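Side-chain contacts in probable dehydrogenase (Bordetella bronchiseptica, PDB 3MOI), which is probably an NAD(P)-dependent oxidoreductase of the GFO/IDH/MocA family, its substrate not being established: residues H80-Q83 / A84-G88; E103-R106 / M107-A110. All blocks are in the same frame, centred on the assembly; numbering follows the deposited sequence.

Following the chain from its N terminus, strand 67-70 leads into helix 77-86, which carries contact 1, and strand 90-93 then leads into helix 101-114, which carries contact 2, before strand 118-120 ends the series. The two contacts are successive and neither nest nor cross; each spans a helical turn and closes no long loop. They belong to two consecutive beta-alpha-beta units of the Rossmann-type domain, and their helices pack against each other. Val82 CG2 lies 3.9 Å from Ala110 CB, while Val81 CG1 approaches Met107 CG at 4.0 Å. Helix 101-114 also meets helix 362-381, so contact 2 ties the Rossmann-type domain to the C-terminal part of the chain.

Contact 1. Residues H80-Q83 / A84-G88; sequences HVVQ and ASEQG
Val81 O is gripped twice by one residue, Ser85, whose backbone N and hydroxyl OG both donate to it, a familiar helical pattern here found in the last turns of a Rossmann-fold helix. The amide bond is 3.0 Å from Ser85 N to Val81 O; the hydroxyl bond is of similar length, 2.9 Å from Ser85 OG to Val81 O. The two donors approach from opposite faces of the carbonyl plane, with OG standing 36° out of it. This double grip follows from chi1 of -66°, which turns OG back beside its own backbone N and toward the preceding turn, so a buried hydroxyl is satisfied by the main chain. On a neighbouring flank Val82 and Glu86 run side by side in the same direction: Val82 CG1 lies 3.7 Å from Glu86 OE2, and Glu86 CG sits 3.2 Å from Val82 O. Ala84 and Ser85 face strand 90-93 through Ile91, whereas the polar end of Gln83 turns back to Glu79 O and His80 ND1 is hydrogen-bonded to Ser72 OG. The helix ends in a Schellman motif, with Gly88 at a phi of 65° and its N bonded to Ser85 O at 3.0 Å.

Contact 2. Residues E103-R106 / M107-A110; sequences EADR and MIEA
First torsions of -71° at Ile108 and -63° at Glu109 swing CG1 of the one and CG of the other beside their own backbone nitrogens, and so back over the carbonyls of Ala104 and Asp105, one turn earlier. Ile108 CG1 thereby lies 3.3 Å from Ala104 O, with CD1 alongside, 3.4 Å from the same oxygen. Glu109 CG comes to 3.1 Å from Asp105 O, and its extended chain keeps the carboxylate close, with CD 3.4 Å from that oxygen. Met107 repeats the scheme, its CG 3.4 Å from Glu103 O, although its terminal methyl is doubtfully placed. The carbonyls these carbons touch also accept the main-chain bonds of the alpha-helix. The shortest joins Met107 N to Glu103 O at 2.8 Å, and the others link Ile108, Glu109 and Ala110 to residues four places back. Around this Rossmann-fold helix, Ala104 and Ile108 face helix 362-381, whereas Arg106 meets Cys78 and Val82 of helix 77-86. Two acids occupy successive turns, with Asp105 OD2 5.4 Å from Glu109 OE2. Lys366, whose NZ forms a salt bridge with Asp105 OD1, probably eases their repulsion and links helix 101-114 to helix 362-381 by charge as well as apolar contact.

Contact 1. Residues H80-Q83 / A84-G88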
ATOM      1  N   HIS A  80       0.599 -37.457   5.177  1.00 32.39           N
ATOM      2  CA  HIS A  80       0.408 -37.754   3.755  1.00 32.81           C
ATOM      3  C   HIS A  80       1.755 -37.589   3.024  1.00 31.57           C
ATOM      4  O   HIS A  80       2.138 -38.389   2.189  1.00 31.19           O
ATOM      5  CB  HIS A  80      -0.706 -36.877   3.129  1.00 33.47           C
ATOM      6  CG  HIS A  80      -2.107 -37.368   3.357  1.00 33.60           C
ATOM      7  ND1 HIS A  80      -3.221 -36.582   3.089  1.00 35.78           N
ATOM      8  CD2 HIS A  80      -2.583 -38.569   3.781  1.00 34.15           C
ATOM      9  CE1 HIS A  80      -4.318 -37.281   3.347  1.00 37.73           C
ATOM     10  NE2 HIS A  80      -3.961 -38.489   3.770  1.00 37.07           N
ATOM     11  N   VAL A  81       2.523 -36.587   3.418  1.00 30.68           N
ATOM     12  CA  VAL A  81       3.808 -36.352   2.792  1.00 29.14           C
ATOM     13  C   VAL A  81       4.822 -37.416   3.162  1.00 30.59           C
ATOM     14  O   VAL A  81       5.563 -37.927   2.294  1.00 31.61           O
ATOM     15  CB  VAL A  81       4.302 -34.939   3.100  1.00 29.00           C
ATOM     16  CG1 VAL A  81       5.824 -34.867   3.015  1.00 23.78           C
ATOM     17  CG2 VAL A  81       3.587 -33.927   2.143  1.00 25.45           C
ATOM     18  N   VAL A  82       4.877 -37.781   4.431  1.00 31.07           N
ATOM     19  CA  VAL A  82       5.741 -38.874   4.814  1.00 31.49           C
ATOM     20  C   VAL A  82       5.372 -40.151   4.107  1.00 32.69           C
ATOM     21  O   VAL A  82       6.210 -40.890   3.628  1.00 33.78           O
ATOM     22  CB  VAL A  82       5.691 -39.087   6.316  1.00 32.41           C
ATOM     23  CG1 VAL A  82       6.396 -40.403   6.700  1.00 29.38           C
ATOM     24  CG2 VAL A  82       6.301 -37.820   6.989  1.00 30.10           C
ATOM     25  N   GLN A  83       4.102 -40.427   4.019  1.00 33.97           N
ATOM     26  CA  GLN A  83       3.706 -41.669   3.416  1.00 35.04           C
ATOM     27  C   GLN A  83       4.109 -41.704   1.940  1.00 35.14           C
ATOM     28  O   GLN A  83       4.669 -42.710   1.473  1.00 35.90           O
ATOM     29  CB  GLN A  83       2.204 -41.862   3.507  1.00 35.43           C
ATOM     30  CG  GLN A  83       1.694 -42.457   4.745  1.00 37.37           C
ATOM     31  CD  GLN A  83       0.192 -42.420   4.732  1.00 40.15           C
ATOM     32  OE1 GLN A  83      -0.439 -43.312   4.214  1.00 47.50           O
ATOM     33  NE2 GLN A  83      -0.381 -41.368   5.245  1.00 41.72           N
ATOM     34  N   ALA A  84       3.836 -40.635   1.198  1.00 34.63           N
ATOM     35  CA  ALA A  84       4.208 -40.643  -0.225  1.00 34.31           C
ATOM     36  C   ALA A  84       5.715 -40.765  -0.396  1.00 34.14           C
ATOM     37  O   ALA A  84       6.181 -41.522  -1.239  1.00 32.84           O
ATOM     38  CB  ALA A  84       3.704 -39.421  -0.935  1.00 34.04           C
ATOM     39  N   SER A  85       6.467 -40.040   0.432  1.00 34.39           N
ATOM     40  CA  SER A  85       7.924 -40.088   0.354  1.00 35.35           C
ATOM     41  C   SER A  85       8.451 -41.469   0.540  1.00 36.17           C
ATOM     42  O   SER A  85       9.423 -41.838  -0.117  1.00 36.96           O
ATOM     43  CB  SER A  85       8.551 -39.294   1.473  1.00 35.06           C
ATOM     44  OG  SER A  85       8.273 -37.955   1.328  1.00 37.10           O
ATOM     45  N   GLU A  86       7.846 -42.207   1.478  1.00 36.91           N
ATOM     46  CA  GLU A  86       8.312 -43.564   1.799  1.00 38.65           C
ATOM     47  C   GLU A  86       8.044 -44.521   0.615  1.00 37.37           C
ATOM     48  O   GLU A  86       8.760 -45.483   0.472  1.00 36.50           O
ATOM     49  CB  GLU A  86       7.794 -44.068   3.185  1.00 39.21           C
ATOM     50  CG  GLU A  86       8.380 -43.142   4.286  1.00 44.65           C
ATOM     51  CD  GLU A  86       8.174 -43.549   5.764  1.00 52.88           C
ATOM     52  OE1 GLU A  86       7.197 -44.315   6.104  1.00 53.00           O
ATOM     53  OE2 GLU A  86       9.008 -43.008   6.570  1.00 54.38           O
ATOM     54  N   GLN A  87       7.092 -44.183  -0.260  1.00 36.41           N
ATOM     55  CA  GLN A  87       6.939 -44.918  -1.498  1.00 36.67           C
ATOM     56  C   GLN A  87       7.816 -44.449  -2.675  1.00 36.07           C
ATOM     57  O   GLN A  87       7.697 -45.019  -3.759  1.00 36.16           O
ATOM     58  CB  GLN A  87       5.494 -44.934  -1.945  1.00 36.18           C
ATOM     59  CG  GLN A  87       4.541 -45.633  -1.007  1.00 38.83           C
ATOM     60  CD  GLN A  87       4.932 -47.107  -0.753  1.00 41.50           C
ATOM     61  OE1 GLN A  87       5.068 -47.916  -1.708  1.00 47.26           O
ATOM     62  NE2 GLN A  87       5.095 -47.456   0.521  1.00 34.49           N
ATOM     63  N   GLY A  88       8.687 -43.457  -2.485  1.00 35.06           N
ATOM     64  CA  GLY A  88       9.430 -42.850  -3.634  1.00 34.42           C
ATOM     65  C   GLY A  88       8.554 -42.091  -4.670  1.00 35.27           C
ATOM     66  O   GLY A  88       8.833 -42.113  -5.886  1.00 36.05           O
TER

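Contact 2. Residues E103-R106 / M107-A110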
ATOM      1  N   GLU A 103       6.321 -30.619  12.577  1.00 31.75           N
ATOM      2  CA  GLU A 103       5.803 -31.280  11.392  1.00 32.57           C
ATOM      3  C   GLU A 103       6.655 -30.938  10.162  1.00 32.05           C
ATOM      4  O   GLU A 103       7.138 -31.825   9.410  1.00 31.52           O
ATOM      5  CB  GLU A 103       4.333 -30.952  11.138  1.00 32.57           C
ATOM      6  CG  GLU A 103       3.408 -31.681  12.135  1.00 34.03           C
ATOM      7  CD  GLU A 103       1.892 -31.682  11.781  1.00 34.98           C
ATOM      8  OE1 GLU A 103       1.497 -31.293  10.673  1.00 30.19           O
ATOM      9  OE2 GLU A 103       1.069 -32.109  12.649  1.00 39.08           O
ATOM     10  N   ALA A 104       6.839 -29.653   9.956  1.00 31.49           N
ATOM     11  CA  ALA A 104       7.608 -29.223   8.816  1.00 31.78           C
ATOM     12  C   ALA A 104       8.986 -29.903   8.815  1.00 31.86           C
ATOM     13  O   ALA A 104       9.476 -30.237   7.792  1.00 30.28           O
ATOM     14  CB  ALA A 104       7.727 -27.791   8.808  1.00 30.82           C
ATOM     15  N   ASP A 105       9.570 -30.155   9.970  1.00 33.15           N
ATOM     16  CA  ASP A 105      10.858 -30.828  10.016  1.00 34.38           C
ATOM     17  C   ASP A 105      10.684 -32.263   9.653  1.00 34.99           C
ATOM     18  O   ASP A 105      11.512 -32.785   8.957  1.00 36.06           O
ATOM     19  CB  ASP A 105      11.556 -30.723  11.393  1.00 33.61           C
ATOM     20  CG  ASP A 105      12.123 -29.321  11.651  1.00 36.48           C
ATOM     21  OD1 ASP A 105      12.224 -28.499  10.667  1.00 37.05           O
ATOM     22  OD2 ASP A 105      12.474 -29.030  12.818  1.00 36.43           O
ATOM     23  N   ARG A 106       9.621 -32.907  10.107  1.00 35.56           N
ATOM     24  CA  ARG A 106       9.433 -34.304   9.746  1.00 37.00           C
ATOM     25  C   ARG A 106       9.245 -34.466   8.256  1.00 34.33           C
ATOM     26  O   ARG A 106       9.664 -35.488   7.675  1.00 33.83           O
ATOM     27  CB  ARG A 106       8.209 -34.945  10.426  1.00 39.39           C
ATOM     28  CG  ARG A 106       8.297 -35.222  11.949  1.00 45.47           C
ATOM     29  CD  ARG A 106       7.016 -36.085  12.347  1.00 52.83           C
ATOM     30  NE  ARG A 106       7.054 -37.400  11.654  1.00 57.68           N
ATOM     31  CZ  ARG A 106       6.003 -38.140  11.280  1.00 60.71           C
ATOM     32  NH1 ARG A 106       4.730 -37.738  11.442  1.00 61.34           N
ATOM     33  NH2 ARG A 106       6.240 -39.304  10.699  1.00 61.47           N
ATOM     34  N   MET A 107       8.629 -33.472   7.644  1.00 32.35           N
ATOM     35  CA  MET A 107       8.342 -33.496   6.190  1.00 31.60           C
ATOM     36  C   MET A 107       9.657 -33.358   5.376  1.00 32.06           C
ATOM     37  O   MET A 107       9.941 -34.153   4.449  1.00 32.12           O
ATOM     38  CB  MET A 107       7.293 -32.424   5.834  1.00 31.45           C
ATOM     39  CG  MET A 107       5.813 -32.721   6.359  1.00 29.74           C
ATOM     40  SD  MET A 107       4.623 -31.371   6.292  1.00 26.94           S
ATOM     41  CE  MET A 107       4.917 -30.830   7.816  1.00 29.76           C
ATOM     42  N   ILE A 108      10.496 -32.421   5.798  1.00 31.56           N
ATOM     43  CA  ILE A 108      11.775 -32.169   5.168  1.00 31.91           C
ATOM     44  C   ILE A 108      12.617 -33.452   5.251  1.00 33.30           C
ATOM     45  O   ILE A 108      13.147 -33.932   4.253  1.00 33.97           O
ATOM     46  CB  ILE A 108      12.455 -30.931   5.832  1.00 31.98           C
ATOM     47  CG1 ILE A 108      11.674 -29.643   5.422  1.00 29.54           C
ATOM     48  CG2 ILE A 108      13.947 -30.803   5.489  1.00 29.00           C
ATOM     49  CD1 ILE A 108      11.953 -28.393   6.291  1.00 23.12           C
ATOM     50  N   GLU A 109      12.659 -34.055   6.426  1.00 33.42           N
ATOM     51  CA  GLU A 109      13.554 -35.155   6.653  1.00 33.62           C
ATOM     52  C   GLU A 109      13.120 -36.358   5.808  1.00 31.65           C
ATOM     53  O   GLU A 109      13.930 -36.990   5.129  1.00 29.98           O
ATOM     54  CB  GLU A 109      13.678 -35.411   8.155  1.00 34.52           C
ATOM     55  CG  GLU A 109      14.312 -34.196   8.907  1.00 40.08           C
ATOM     56  CD  GLU A 109      14.247 -34.219  10.481  1.00 47.61           C
ATOM     57  OE1 GLU A 109      13.417 -34.950  11.088  1.00 51.31           O
ATOM     58  OE2 GLU A 109      15.051 -33.478  11.121  1.00 51.81           O
ATOM     59  N   ALA A 110      11.820 -36.570   5.735  1.00 30.71           N
ATOM     60  CA  ALA A 110      11.285 -37.659   4.917  1.00 30.21           C
ATOM     61  C   ALA A 110      11.554 -37.443   3.417  1.00 29.63           C
ATOM     62  O   ALA A 110      11.990 -38.356   2.711  1.00 30.10           O
ATOM     63  CB  ALA A 110       9.789 -37.826   5.169  1.00 29.66           C
TER